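Local coordinates for protein L-lysine 6-oxidase (Marinomonas mediterranea, PDB 3WEU) that oxidises the side-chain amino group of L-lysine with a cysteine tryptophylquinone cofactor, releasing the hydrogen peroxide responsible for its antibacterial activity, at residues 99-104 with 382-387; 254-259 with 303-308; 259-264 with 437-442; 340-345 with 414-419; 376-381 with 403-408. All coordinates share one frame; numbering follows the deposited sequence.

Contact 1 (99-104 with 382-387); sequences FRELNG and GSNSVS. With SO4 (sulfate ion), chain C.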
# COMPACT_ATOMS: atom_id res chain seq x y z
N PHE A 99 19.98 -0.58 -11.03
CA PHE A 99 20.25 -1.51 -12.10
C PHE A 99 19.24 -1.33 -13.25
O PHE A 99 18.04 -1.41 -13.08
CB PHE A 99 20.28 -2.97 -11.62
CG PHE A 99 20.76 -3.92 -12.71
CD1 PHE A 99 22.11 -3.96 -13.06
CD2 PHE A 99 19.86 -4.68 -13.42
CE1 PHE A 99 22.55 -4.77 -14.07
CE2 PHE A 99 20.32 -5.47 -14.46
CZ PHE A 99 21.65 -5.53 -14.75
N ARG A 100 19.79 -1.02 -14.42
CA ARG A 100 19.06 -0.92 -15.66
C ARG A 100 19.64 -1.75 -16.78
O ARG A 100 20.10 -1.20 -17.83
CB ARG A 100 19.04 0.55 -16.07
CG ARG A 100 18.05 1.31 -15.19
CD ARG A 100 17.95 2.71 -15.72
NE ARG A 100 16.94 3.52 -15.04
CZ ARG A 100 16.59 4.75 -15.44
NH1 ARG A 100 17.20 5.34 -16.46
NH2 ARG A 100 15.63 5.38 -14.77
N GLU A 101 19.66 -3.08 -16.56
CA GLU A 101 20.18 -3.97 -17.52
C GLU A 101 21.57 -3.56 -17.99
O GLU A 101 22.49 -3.41 -17.16
CB GLU A 101 19.15 -4.15 -18.63
CG GLU A 101 17.81 -4.62 -18.12
CD GLU A 101 16.93 -3.50 -17.54
OE1 GLU A 101 16.69 -2.47 -18.22
OE2 GLU A 101 16.53 -3.66 -16.39
N LEU A 102 21.76 -3.38 -19.30
CA LEU A 102 23.08 -3.19 -19.83
C LEU A 102 23.57 -1.75 -19.82
O LEU A 102 24.74 -1.47 -20.17
CB LEU A 102 23.17 -3.72 -21.22
CG LEU A 102 23.47 -5.18 -21.53
CD1 LEU A 102 24.36 -6.01 -20.65
CD2 LEU A 102 22.64 -5.95 -22.50
N ASN A 103 22.71 -0.84 -19.33
CA ASN A 103 23.14 0.57 -19.25
C ASN A 103 24.22 0.66 -18.23
O ASN A 103 24.11 0.14 -17.09
CB ASN A 103 21.99 1.47 -18.89
CG ASN A 103 20.95 1.56 -20.03
OD1 ASN A 103 21.18 2.16 -21.10
ND2 ASN A 103 19.87 0.87 -19.84
N GLY A 104 25.28 1.36 -18.62
CA GLY A 104 26.42 1.48 -17.75
C GLY A 104 27.55 0.61 -18.12
O GLY A 104 28.64 0.80 -17.64
N GLY A 382 18.74 -14.01 -22.46
CA GLY A 382 19.96 -13.28 -22.53
C GLY A 382 20.03 -12.16 -21.50
O GLY A 382 19.24 -12.15 -20.56
N SER A 383 21.03 -11.30 -21.65
CA SER A 383 21.34 -10.30 -20.65
C SER A 383 20.42 -9.05 -20.72
O SER A 383 20.55 -8.19 -19.91
CB SER A 383 22.83 -9.98 -20.61
OG SER A 383 23.62 -11.06 -20.09
N ASN A 384 19.56 -8.95 -21.74
CA ASN A 384 18.43 -8.05 -21.65
C ASN A 384 17.21 -8.41 -22.43
O ASN A 384 17.01 -7.97 -23.58
CB ASN A 384 18.79 -6.58 -21.94
CG ASN A 384 17.60 -5.70 -21.80
OD1 ASN A 384 16.70 -6.02 -21.03
ND2 ASN A 384 17.59 -4.56 -22.46
N SER A 385 16.35 -9.18 -21.77
CA SER A 385 15.04 -9.54 -22.25
C SER A 385 13.94 -8.70 -21.57
O SER A 385 12.78 -9.04 -21.68
CB SER A 385 14.78 -11.01 -21.93
OG SER A 385 15.06 -11.27 -20.53
N VAL A 386 14.33 -7.69 -20.82
CA VAL A 386 13.48 -6.95 -19.90
C VAL A 386 13.06 -5.59 -20.43
O VAL A 386 11.86 -5.21 -20.38
CB VAL A 386 14.24 -6.77 -18.56
CG1 VAL A 386 13.41 -5.99 -17.57
CG2 VAL A 386 14.49 -8.17 -17.94
N SER A 387 14.00 -4.83 -20.97
CA SER A 387 13.66 -3.44 -21.45
C SER A 387 13.86 -3.28 -22.97
O SER A 387 14.74 -3.87 -23.55
CB SER A 387 14.49 -2.41 -20.66
OG SER A 387 15.89 -2.68 -20.81
S SO4 C . 17.53 -0.76 -8.07
O1 SO4 C . 16.87 0.29 -8.93
O2 SO4 C . 17.96 0.00 -6.83
O3 SO4 C . 16.53 -1.81 -7.66
O4 SO4 C . 18.67 -1.52 -8.77
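The carboxylate of E101 and the amide of N384 are the flat groups that meet here, their planes 31° apart, with E101 CG lying 3.4 Å from N384 OD1. The F99 ring carries E101 N over one face, 3.3 Å above its plane and offset toward the rim; F99 N donates to O4 of a sulfate, probably from the crystallisation liquor. S387 OG donates to E101 OE1 over 2.7 Å, approaching from above the carboxylate plane, 38° out of it. Y392 OH bonds to the same oxygen, so OE1 is gripped twice. A bend at chi2 (81°) turns the E101 carboxylate aside, bringing OE2 to 4.1 Å from V386 CG1. At the other end of the amide from ND2, N384 OD1 accepts two backbone N-H groups. S387 N reaches it at 3.0 Å in the carbonyl plane, on a lone pair, whereas V386 N comes from above that plane. N384 ND2 gives a bond to S387 OG and another to V398 O. The rotation of the amide is thus fixed from both its ends, and N384 in turn holds S387 in place for E101. Beside this polar centre, L102 CD2 packs on N384 CB at 3.9 Å. The geometry is that of a type II' beta turn from R100 to N103 set against an Asx turn at N384, where S383 and N384 form a classic beta bulge opposite E400.

Contact 2 (254-259 with 303-308); sequences EIVNIS and IQRISQ. With EDO (1,2-ethanediol), chain M.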
# COMPACT_ATOMS: atom_id res chain seq x y z
N GLU A 254 25.47 -29.03 -6.98
CA GLU A 254 25.97 -30.00 -7.96
C GLU A 254 25.60 -29.66 -9.39
O GLU A 254 26.07 -30.35 -10.30
CB GLU A 254 25.44 -31.36 -7.63
CG GLU A 254 25.96 -31.85 -6.31
CD GLU A 254 25.13 -32.97 -5.67
OE1 GLU A 254 25.70 -34.05 -5.31
OE2 GLU A 254 23.91 -32.77 -5.46
N ILE A 255 24.74 -28.69 -9.61
CA ILE A 255 24.28 -28.32 -10.95
C ILE A 255 25.07 -27.08 -11.39
O ILE A 255 25.11 -26.08 -10.68
CB ILE A 255 22.77 -28.03 -10.95
CG1 ILE A 255 22.05 -29.30 -10.42
CG2 ILE A 255 22.30 -27.65 -12.35
CD1 ILE A 255 20.59 -29.34 -10.45
N VAL A 256 25.75 -27.21 -12.52
CA VAL A 256 26.69 -26.21 -13.00
C VAL A 256 26.06 -25.38 -14.14
O VAL A 256 25.39 -25.94 -15.02
CB VAL A 256 27.91 -26.97 -13.53
CG1 VAL A 256 28.99 -26.04 -14.07
CG2 VAL A 256 28.51 -27.85 -12.43
N ASN A 257 26.31 -24.09 -14.12
CA ASN A 257 25.89 -23.17 -15.17
C ASN A 257 26.62 -23.47 -16.48
O ASN A 257 27.82 -23.73 -16.50
CB ASN A 257 26.11 -21.72 -14.72
CG ASN A 257 25.23 -21.35 -13.52
OD1 ASN A 257 24.06 -21.04 -13.70
ND2 ASN A 257 25.75 -21.47 -12.31
N ILE A 258 25.87 -23.45 -17.58
CA ILE A 258 26.44 -23.62 -18.87
C ILE A 258 27.65 -22.72 -19.12
O ILE A 258 28.70 -23.21 -19.58
CB ILE A 258 25.39 -23.48 -19.98
CG1 ILE A 258 24.45 -24.71 -19.98
CG2 ILE A 258 26.09 -23.37 -21.37
CD1 ILE A 258 23.11 -24.46 -20.71
N SER A 259 27.51 -21.44 -18.81
CA SER A 259 28.65 -20.51 -18.79
C SER A 259 28.80 -20.01 -17.34
O SER A 259 27.93 -19.32 -16.78
CB SER A 259 28.50 -19.36 -19.79
OG SER A 259 28.20 -19.83 -21.12
N ILE A 303 28.12 -30.10 -22.73
CA ILE A 303 27.10 -31.09 -22.88
C ILE A 303 26.61 -31.61 -21.54
O ILE A 303 25.41 -31.76 -21.34
CB ILE A 303 27.68 -32.28 -23.69
CG1 ILE A 303 28.11 -31.84 -25.09
CG2 ILE A 303 26.67 -33.36 -23.76
CD1 ILE A 303 28.91 -32.90 -25.85
N GLN A 304 27.53 -31.85 -20.61
CA GLN A 304 27.14 -32.32 -19.27
C GLN A 304 26.32 -31.22 -18.56
O GLN A 304 25.37 -31.52 -17.89
CB GLN A 304 28.37 -32.65 -18.37
CG GLN A 304 29.19 -33.81 -18.89
CD GLN A 304 30.48 -34.04 -18.11
OE1 GLN A 304 31.25 -33.11 -17.71
NE2 GLN A 304 30.76 -35.27 -17.97
N ARG A 305 26.72 -29.94 -18.69
CA ARG A 305 25.99 -28.88 -17.97
C ARG A 305 24.56 -28.83 -18.51
O ARG A 305 23.62 -28.82 -17.74
CB ARG A 305 26.74 -27.57 -18.13
CG ARG A 305 28.02 -27.55 -17.36
CD ARG A 305 28.96 -26.53 -17.90
NE ARG A 305 30.25 -26.61 -17.25
CZ ARG A 305 31.12 -25.60 -17.30
NH1 ARG A 305 30.80 -24.49 -17.96
NH2 ARG A 305 32.29 -25.68 -16.66
N ILE A 306 24.42 -28.84 -19.83
CA ILE A 306 23.14 -28.77 -20.49
C ILE A 306 22.24 -29.92 -19.94
O ILE A 306 21.07 -29.70 -19.58
CB ILE A 306 23.25 -28.92 -22.00
CG1 ILE A 306 23.88 -27.67 -22.63
CG2 ILE A 306 21.88 -29.06 -22.57
CD1 ILE A 306 24.34 -27.91 -24.04
N SER A 307 22.83 -31.09 -19.78
CA SER A 307 22.09 -32.30 -19.34
C SER A 307 21.55 -32.26 -17.93
O SER A 307 20.76 -33.09 -17.60
CB SER A 307 22.97 -33.56 -19.45
OG SER A 307 23.87 -33.67 -18.38
N GLN A 308 22.04 -31.33 -17.09
CA GLN A 308 21.63 -31.19 -15.70
C GLN A 308 20.45 -30.24 -15.51
O GLN A 308 19.77 -30.33 -14.51
CB GLN A 308 22.78 -30.67 -14.82
CG GLN A 308 23.98 -31.58 -14.65
CD GLN A 308 25.02 -30.96 -13.67
OE1 GLN A 308 25.68 -29.85 -13.92
NE2 GLN A 308 25.22 -31.72 -12.55
C1 EDO M . 33.08 -29.40 -15.70
O1 EDO M . 33.55 -28.06 -15.52
C2 EDO M . 31.82 -29.53 -14.92
O2 EDO M . 30.88 -28.93 -15.77
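R305, on the last turns of helix 295-308, reaches the irregular loop 254-259 that leads into helix 261-272, an arrangement of helix-to-loop packing in the buried interior. Its CB lies 3.8 Å from V256 O. CG, anti to the carbonyl carbon (chi1 -71°), runs beside V256 CG1, and the chain continues extended to NE. CD meets N257 O at 3.3 Å. V256 CG1 covers one face of the guanidinium, 3.5 Å from NE, while NE and NH2 donate to the two oxygens of a bound ethanediol, probably a crystallisation additive. At the tip, NH1 donates to I258 O over 2.9 Å; the acceptor lies in the guanidinium plane, although the donor stands 55° above the carbonyl plane of I258. NH1 also forms a salt bridge with D263, which would help neutralise this buried charge. One turn on, in one of its two conformers the Q308 amide bridges the loop backbone: NE2 donates to E254 O and OE1 accepts from V256 N, two bonds that together set the amide's orientation in that conformer. Next to R305 on the helix, I306 crosses I258, with I258 CD1 packed 3.8 Å from I306 CG1.

Contact 3 (259-264 with 437-442); sequences STLSDT and ASIGNC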
# COMPACT_ATOMS: atom_id res chain seq x y z
N SER A 259 27.51 -21.44 -18.81
CA SER A 259 28.65 -20.51 -18.79
C SER A 259 28.80 -20.01 -17.34
O SER A 259 27.93 -19.32 -16.78
CB SER A 259 28.50 -19.36 -19.79
OG SER A 259 28.20 -19.83 -21.12
N THR A 260 29.88 -20.45 -16.72
CA THR A 260 30.24 -20.08 -15.35
C THR A 260 31.08 -18.82 -15.34
O THR A 260 31.65 -18.39 -16.37
CB THR A 260 31.05 -21.16 -14.61
OG1 THR A 260 32.40 -21.18 -15.11
CG2 THR A 260 30.46 -22.55 -14.82
N LEU A 261 31.22 -18.24 -14.15
CA LEU A 261 32.16 -17.10 -14.05
C LEU A 261 33.60 -17.46 -14.30
O LEU A 261 34.40 -16.64 -14.81
CB LEU A 261 32.00 -16.42 -12.71
CG LEU A 261 32.10 -14.91 -12.54
CD1 LEU A 261 33.41 -14.50 -11.98
CD2 LEU A 261 31.65 -13.99 -13.70
N SER A 262 33.98 -18.72 -14.06
CA SER A 262 35.29 -19.18 -14.57
C SER A 262 35.40 -19.14 -16.09
O SER A 262 36.41 -18.64 -16.62
CB SER A 262 35.69 -20.55 -14.05
OG SER A 262 36.96 -20.98 -14.54
N ASP A 263 34.37 -19.58 -16.79
CA ASP A 263 34.34 -19.42 -18.25
C ASP A 263 34.49 -17.91 -18.59
O ASP A 263 35.22 -17.58 -19.52
CB ASP A 263 33.09 -19.97 -18.88
CG ASP A 263 32.91 -21.41 -18.63
OD1 ASP A 263 33.87 -22.14 -18.83
OD2 ASP A 263 31.85 -21.82 -18.13
N THR A 264 33.84 -17.03 -17.83
CA THR A 264 33.95 -15.60 -18.10
C THR A 264 35.41 -15.14 -18.00
O THR A 264 35.97 -14.48 -18.92
CB THR A 264 33.06 -14.77 -17.19
OG1 THR A 264 31.69 -15.12 -17.39
CG2 THR A 264 33.26 -13.26 -17.47
N ALA A 437 37.75 -23.46 -9.23
CA ALA A 437 36.81 -24.11 -8.34
C ALA A 437 35.98 -23.14 -7.56
O ALA A 437 34.96 -23.55 -7.06
CB ALA A 437 37.51 -25.02 -7.35
N SER A 438 36.41 -21.89 -7.41
CA SER A 438 35.62 -20.94 -6.69
C SER A 438 34.58 -20.36 -7.63
O SER A 438 33.35 -20.58 -7.47
CB SER A 438 36.52 -19.83 -6.12
OG SER A 438 37.37 -19.33 -7.15
N ILE A 439 35.06 -19.60 -8.60
CA ILE A 439 34.17 -18.86 -9.49
C ILE A 439 33.49 -19.72 -10.54
O ILE A 439 32.53 -19.29 -11.14
CB ILE A 439 34.85 -17.66 -10.12
CG1 ILE A 439 36.12 -18.04 -10.82
CG2 ILE A 439 35.15 -16.63 -9.04
CD1 ILE A 439 36.57 -16.92 -11.76
N GLY A 440 33.95 -20.95 -10.74
CA GLY A 440 33.26 -21.89 -11.64
C GLY A 440 31.93 -22.31 -11.05
O GLY A 440 31.05 -22.77 -11.79
N ASN A 441 31.76 -22.05 -9.74
CA ASN A 441 30.45 -22.24 -9.09
C ASN A 441 29.54 -21.03 -9.05
O ASN A 441 28.53 -21.05 -8.37
CB ASN A 441 30.70 -22.83 -7.72
CG ASN A 441 31.28 -24.23 -7.84
OD1 ASN A 441 30.73 -25.04 -8.57
ND2 ASN A 441 32.36 -24.50 -7.15
N CYS A 442 29.93 -19.95 -9.76
CA CYS A 442 29.12 -18.75 -9.90
C CYS A 442 28.63 -18.59 -11.34
O CYS A 442 29.21 -19.13 -12.30
CB CYS A 442 29.94 -17.53 -9.61
SG CYS A 442 30.59 -17.42 -7.89
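With chi1 at 74°, T260 places OG1 between its backbone N and carbonyl carbon, where it accepts from D263 N, and directs CG2 to within 3.1 Å of G440 O. I439 has a similar first torsion (54°), which sets CG1 and CD1 against the backbone of S262 while CB meets L261 CD1 at 3.9 Å. L261 CB also packs on C442 CB, again at 3.9 Å, so the leucine touches both ends of the type I turn from I439 to C442. The polar link is made by the backbone: L261 N donates to C442 O over 2.9 Å, with an N-H...O angle of 158°, from above the carbonyl plane. S262 N adds a weak bond to I439 O at 3.3 Å. T260 and D263 form a capping box, the return bond running from T260 N to D263 OD2 at 2.8 Å. Chemically, the first-turn N-H groups of helix 261-272, which have no acceptors within their own helix, are shared out between the T260 cap and the carbonyls of the turn following helix 433-439. L261 N and D263 N are well satisfied in this way, whereas the turn offers S262 N only a weak bond.

Contact 4 (340-345 with 414-419); sequences MKYYNY and GQWAEG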
# COMPACT_ATOMS: atom_id res chain seq x y z
N MET A 340 28.22 -30.20 -37.45
CA MET A 340 27.94 -28.85 -37.91
C MET A 340 26.46 -28.46 -37.65
O MET A 340 26.16 -27.30 -37.33
CB MET A 340 28.20 -28.74 -39.39
CG MET A 340 29.63 -28.75 -39.80
SD MET A 340 30.52 -27.29 -39.28
CE MET A 340 29.46 -26.04 -39.79
N LYS A 341 25.56 -29.41 -37.83
CA LYS A 341 24.15 -29.17 -37.56
C LYS A 341 24.00 -28.82 -36.06
O LYS A 341 23.31 -27.88 -35.75
CB LYS A 341 23.30 -30.33 -37.88
CG LYS A 341 21.82 -29.97 -37.96
CD LYS A 341 21.02 -31.21 -38.27
CE LYS A 341 19.89 -31.05 -39.29
NZ LYS A 341 19.35 -29.68 -39.26
N TYR A 342 24.65 -29.57 -35.17
CA TYR A 342 24.61 -29.36 -33.72
C TYR A 342 25.12 -27.95 -33.40
O TYR A 342 24.47 -27.16 -32.74
CB TYR A 342 25.49 -30.46 -33.05
CG TYR A 342 25.60 -30.47 -31.55
CD1 TYR A 342 26.20 -29.43 -30.85
CD2 TYR A 342 25.13 -31.56 -30.81
CE1 TYR A 342 26.30 -29.46 -29.44
CE2 TYR A 342 25.20 -31.57 -29.43
CZ TYR A 342 25.81 -30.53 -28.75
OH TYR A 342 25.87 -30.55 -27.37
N TYR A 343 26.27 -27.59 -33.96
CA TYR A 343 26.85 -26.30 -33.77
C TYR A 343 26.01 -25.14 -34.32
O TYR A 343 25.90 -24.09 -33.70
CB TYR A 343 28.23 -26.25 -34.49
CG TYR A 343 28.83 -24.87 -34.52
CD1 TYR A 343 29.44 -24.33 -33.43
CD2 TYR A 343 28.79 -24.10 -35.67
CE1 TYR A 343 30.03 -23.05 -33.47
CE2 TYR A 343 29.36 -22.84 -35.73
CZ TYR A 343 29.98 -22.31 -34.61
OH TYR A 343 30.51 -21.02 -34.62
N ASN A 344 25.41 -25.37 -35.47
CA ASN A 344 24.65 -24.30 -36.13
C ASN A 344 23.34 -24.02 -35.42
O ASN A 344 22.70 -23.03 -35.71
CB ASN A 344 24.42 -24.61 -37.58
CG ASN A 344 25.65 -24.37 -38.43
OD1 ASN A 344 26.41 -23.43 -38.19
ND2 ASN A 344 25.70 -25.05 -39.56
N TYR A 345 22.97 -24.85 -34.43
CA TYR A 345 21.84 -24.52 -33.57
C TYR A 345 22.19 -23.62 -32.40
O TYR A 345 21.26 -23.18 -31.66
CB TYR A 345 21.20 -25.80 -33.07
CG TYR A 345 20.27 -26.51 -34.04
CD1 TYR A 345 19.27 -25.80 -34.77
CD2 TYR A 345 20.32 -27.89 -34.21
CE1 TYR A 345 18.36 -26.49 -35.62
CE2 TYR A 345 19.43 -28.57 -35.07
CZ TYR A 345 18.44 -27.87 -35.71
OH TYR A 345 17.59 -28.51 -36.48
N GLY A 414 32.91 -24.63 -32.35
CA GLY A 414 33.07 -24.54 -33.80
C GLY A 414 34.27 -25.36 -34.28
O GLY A 414 34.22 -25.92 -35.38
N GLN A 415 35.35 -25.42 -33.50
CA GLN A 415 36.47 -26.26 -33.84
C GLN A 415 36.04 -27.73 -33.80
O GLN A 415 36.38 -28.53 -34.70
CB GLN A 415 37.64 -26.01 -32.91
CG GLN A 415 38.28 -24.63 -33.02
CD GLN A 415 38.63 -24.27 -34.44
OE1 GLN A 415 37.80 -23.70 -35.19
NE2 GLN A 415 39.86 -24.58 -34.84
N TRP A 416 35.30 -28.12 -32.79
CA TRP A 416 34.71 -29.41 -32.75
C TRP A 416 33.88 -29.69 -33.96
O TRP A 416 34.05 -30.77 -34.59
CB TRP A 416 33.92 -29.62 -31.43
CG TRP A 416 33.07 -30.82 -31.38
CD1 TRP A 416 33.43 -32.11 -31.01
CD2 TRP A 416 31.66 -30.88 -31.60
NE1 TRP A 416 32.36 -32.94 -31.07
CE2 TRP A 416 31.26 -32.22 -31.46
CE3 TRP A 416 30.72 -29.94 -32.01
CZ2 TRP A 416 29.95 -32.61 -31.60
CZ3 TRP A 416 29.41 -30.35 -32.20
CH2 TRP A 416 29.03 -31.65 -31.98
N ALA A 417 33.01 -28.75 -34.33
CA ALA A 417 32.14 -28.95 -35.47
C ALA A 417 32.98 -29.19 -36.77
O ALA A 417 32.66 -30.07 -37.61
CB ALA A 417 31.28 -27.74 -35.66
N GLU A 418 34.02 -28.38 -36.92
CA GLU A 418 35.03 -28.59 -38.00
C GLU A 418 35.81 -29.88 -37.99
O GLU A 418 36.39 -30.19 -39.01
CB GLU A 418 36.01 -27.44 -38.09
CG GLU A 418 35.32 -26.13 -38.42
CD GLU A 418 34.85 -26.02 -39.87
OE1 GLU A 418 35.12 -26.90 -40.69
OE2 GLU A 418 34.22 -25.03 -40.17
N GLY A 419 35.86 -30.62 -36.89
CA GLY A 419 36.66 -31.83 -36.83
C GLY A 419 38.07 -31.55 -36.28
O GLY A 419 38.87 -32.46 -36.17
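Y342 and W416 meet as a T-shaped (edge-to-face) pair: the six-membered edge of the indole points at one face of the phenol, with centroids 5.0 Å apart and planes at 71°. W416 CH2 stands 3.6 Å above the Y342 ring plane, displaced toward the rim, and W416 CZ3 comes 3.6 Å from Y342 CD1. Both side chains leave their helices with CG opposite the backbone N (chi1 169° for W416), a setting that carries each ring across the groove between the helices. Their polar ends are tied down elsewhere, Y342 OH to F321 O and W416 NE1 to Y328 O, which probably helps hold each ring in place. Y343, next along the helix, lays a ring face over G414, with CE1 3.4 Å from G414 CA. At G414 the absence of a side chain lets the ring settle on the backbone. Y343 CB also touches A417 CB at 3.6 Å. A417 CB is met as well by M340 SD, at 3.7 Å, because the methionine chain is bent at chi2 and chi3 and folds over the small residue. At the margin, E418 OE1 pairs with K336 NZ. This is antiparallel helix packing: helices 340-344 and 414-418 run at 158° with axes 8.8 Å apart, small residues G414 and A417 facing larger ones, and helix 407-418 closing just beyond in a Schellman motif at G419.

Contact 5 (376-381 with 403-408); sequences LMPMNS and LALDAT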
# COMPACT_ATOMS: atom_id res chain seq x y z
N LEU A 376 16.93 -22.11 -30.39
CA LEU A 376 18.35 -22.06 -30.47
C LEU A 376 19.04 -22.08 -29.12
O LEU A 376 18.38 -21.89 -28.09
CB LEU A 376 18.77 -20.88 -31.32
CG LEU A 376 18.22 -20.84 -32.75
CD1 LEU A 376 18.64 -19.54 -33.42
CD2 LEU A 376 18.73 -22.00 -33.59
N MET A 377 20.34 -22.43 -29.12
CA MET A 377 21.03 -22.88 -27.95
C MET A 377 22.07 -21.88 -27.45
O MET A 377 22.72 -21.19 -28.24
CB MET A 377 21.75 -24.20 -28.24
CG MET A 377 20.74 -25.35 -28.35
SD MET A 377 20.13 -25.83 -26.72
CE MET A 377 21.59 -26.53 -26.03
N PRO A 378 22.28 -21.85 -26.13
CA PRO A 378 21.49 -22.54 -25.12
C PRO A 378 20.13 -21.79 -25.03
O PRO A 378 20.07 -20.57 -25.28
CB PRO A 378 22.31 -22.36 -23.85
CG PRO A 378 23.28 -21.30 -24.14
CD PRO A 378 23.36 -21.06 -25.58
N MET A 379 19.08 -22.52 -24.72
CA MET A 379 17.74 -21.91 -24.60
C MET A 379 17.48 -21.35 -23.20
O MET A 379 17.19 -22.10 -22.23
CB MET A 379 16.68 -22.88 -25.00
CG MET A 379 15.27 -22.26 -25.03
SD MET A 379 15.14 -20.78 -26.07
CE MET A 379 14.48 -19.67 -24.79
N ASN A 380 17.54 -20.01 -23.11
CA ASN A 380 17.57 -19.26 -21.85
C ASN A 380 17.51 -17.79 -22.25
O ASN A 380 17.79 -17.40 -23.42
CB ASN A 380 18.85 -19.54 -21.09
CG ASN A 380 18.78 -19.22 -19.60
OD1 ASN A 380 18.43 -20.09 -18.78
ND2 ASN A 380 19.24 -17.98 -19.21
N SER A 381 17.08 -16.97 -21.30
CA SER A 381 17.18 -15.52 -21.48
C SER A 381 18.61 -15.08 -21.68
O SER A 381 19.56 -15.71 -21.15
CB SER A 381 16.66 -14.82 -20.27
OG SER A 381 16.65 -13.44 -20.51
N LEU A 403 20.05 -16.28 -24.94
CA LEU A 403 21.40 -16.60 -24.51
C LEU A 403 22.29 -17.09 -25.61
O LEU A 403 21.85 -17.75 -26.53
CB LEU A 403 21.37 -17.62 -23.35
CG LEU A 403 22.62 -17.88 -22.54
CD1 LEU A 403 23.11 -16.60 -21.86
CD2 LEU A 403 22.37 -18.98 -21.53
N ALA A 404 23.59 -16.80 -25.50
CA ALA A 404 24.66 -17.48 -26.29
C ALA A 404 25.68 -17.94 -25.28
O ALA A 404 25.76 -17.44 -24.12
CB ALA A 404 25.34 -16.50 -27.26
N LEU A 405 26.50 -18.89 -25.71
CA LEU A 405 27.73 -19.17 -25.04
C LEU A 405 28.65 -17.94 -25.05
O LEU A 405 28.41 -16.92 -25.77
CB LEU A 405 28.42 -20.31 -25.75
CG LEU A 405 27.70 -21.66 -25.78
CD1 LEU A 405 28.43 -22.68 -26.60
CD2 LEU A 405 27.45 -22.24 -24.40
N ASP A 406 29.72 -18.00 -24.28
CA ASP A 406 30.72 -16.97 -24.42
C ASP A 406 31.57 -17.24 -25.66
O ASP A 406 31.51 -18.30 -26.23
CB ASP A 406 31.53 -16.71 -23.11
CG ASP A 406 32.52 -17.77 -22.74
OD1 ASP A 406 33.27 -18.22 -23.63
OD2 ASP A 406 32.66 -18.08 -21.48
N ALA A 407 32.33 -16.24 -26.08
CA ALA A 407 32.99 -16.29 -27.37
C ALA A 407 34.02 -17.41 -27.44
O ALA A 407 34.14 -18.06 -28.47
CB ALA A 407 33.63 -14.95 -27.69
N THR A 408 34.63 -17.71 -26.31
CA THR A 408 35.64 -18.79 -26.27
C THR A 408 35.01 -20.17 -26.29
O THR A 408 35.40 -21.05 -27.07
CB THR A 408 36.66 -18.54 -25.15
OG1 THR A 408 37.28 -17.26 -25.40
CG2 THR A 408 37.70 -19.69 -25.06
O HOH W 1 25.47 -19.92 -28.21
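L403 overlaps the ring of P378, the two side chains crossing at about a right angle with P378 CG 3.6 Å from L403 CD2. The structural setting is two irregular, buried stretches flanking a short beta pairing, 381-382 with 400-402, just before helix 407-418 begins; the peptide bond preceding P378 is cis. L403 CB points toward 376-381, and with CG anti to the backbone N (chi1 -166°) CD2 lies against P378 and N380. That methyl fits between two neighbours, P378 CG on one hand and N380 CB, also at 3.6 Å, on the other. N380 and L403 run side by side, pointing the same way. The backbone adds a direct link: L403 N donates to N380 O over 2.9 Å, the donor standing 40° above the carbonyl plane. The N380 side chain is held by its amide, ND2 giving one bond to S381 O, in the carbonyl plane on a lone pair, and another to W580 O. W580 immediately precedes the tryptophylquinone W581 in sequence, so N380 ties this contact to the chain beside the cofactor. The same P378 CG approaches L405 CD2 more loosely, at 4.3 Å. R347 NH1 donates to L403 O, with a weak bond to P378 O. Beyond L405, D406 takes the N-cap position, with a weak bond from T408 N and another bond from Q409 N. A water completes the bridge between the two stretches, donating to M377 O at 3.0 Å and accepting from L405 N at 2.9 Å.

How the contacts relate
From the N terminus, contact 1 opens first, at 99-104, and closes at 382-387, joining a loop after strand 80-91 to the stretch after strand 381-382. Contact 2 lies nested within that long loop, bringing helix 295-308 back to the segment ahead of helix 261-272. Contact 3 opens at S259, which it shares with contact 2, and crosses both contacts 1 and 2 before closing at 437-442. Contact 4 pairs helices 336-344 and 407-418 inside contact 3's loop, crossing contact 1; contact 5 nests inside contact 4 and also crosses contact 1. I258-L405 packing joins contacts 2 and 5, while a probable hydrogen bond between Y345 O and M377 N joins 4 and 5.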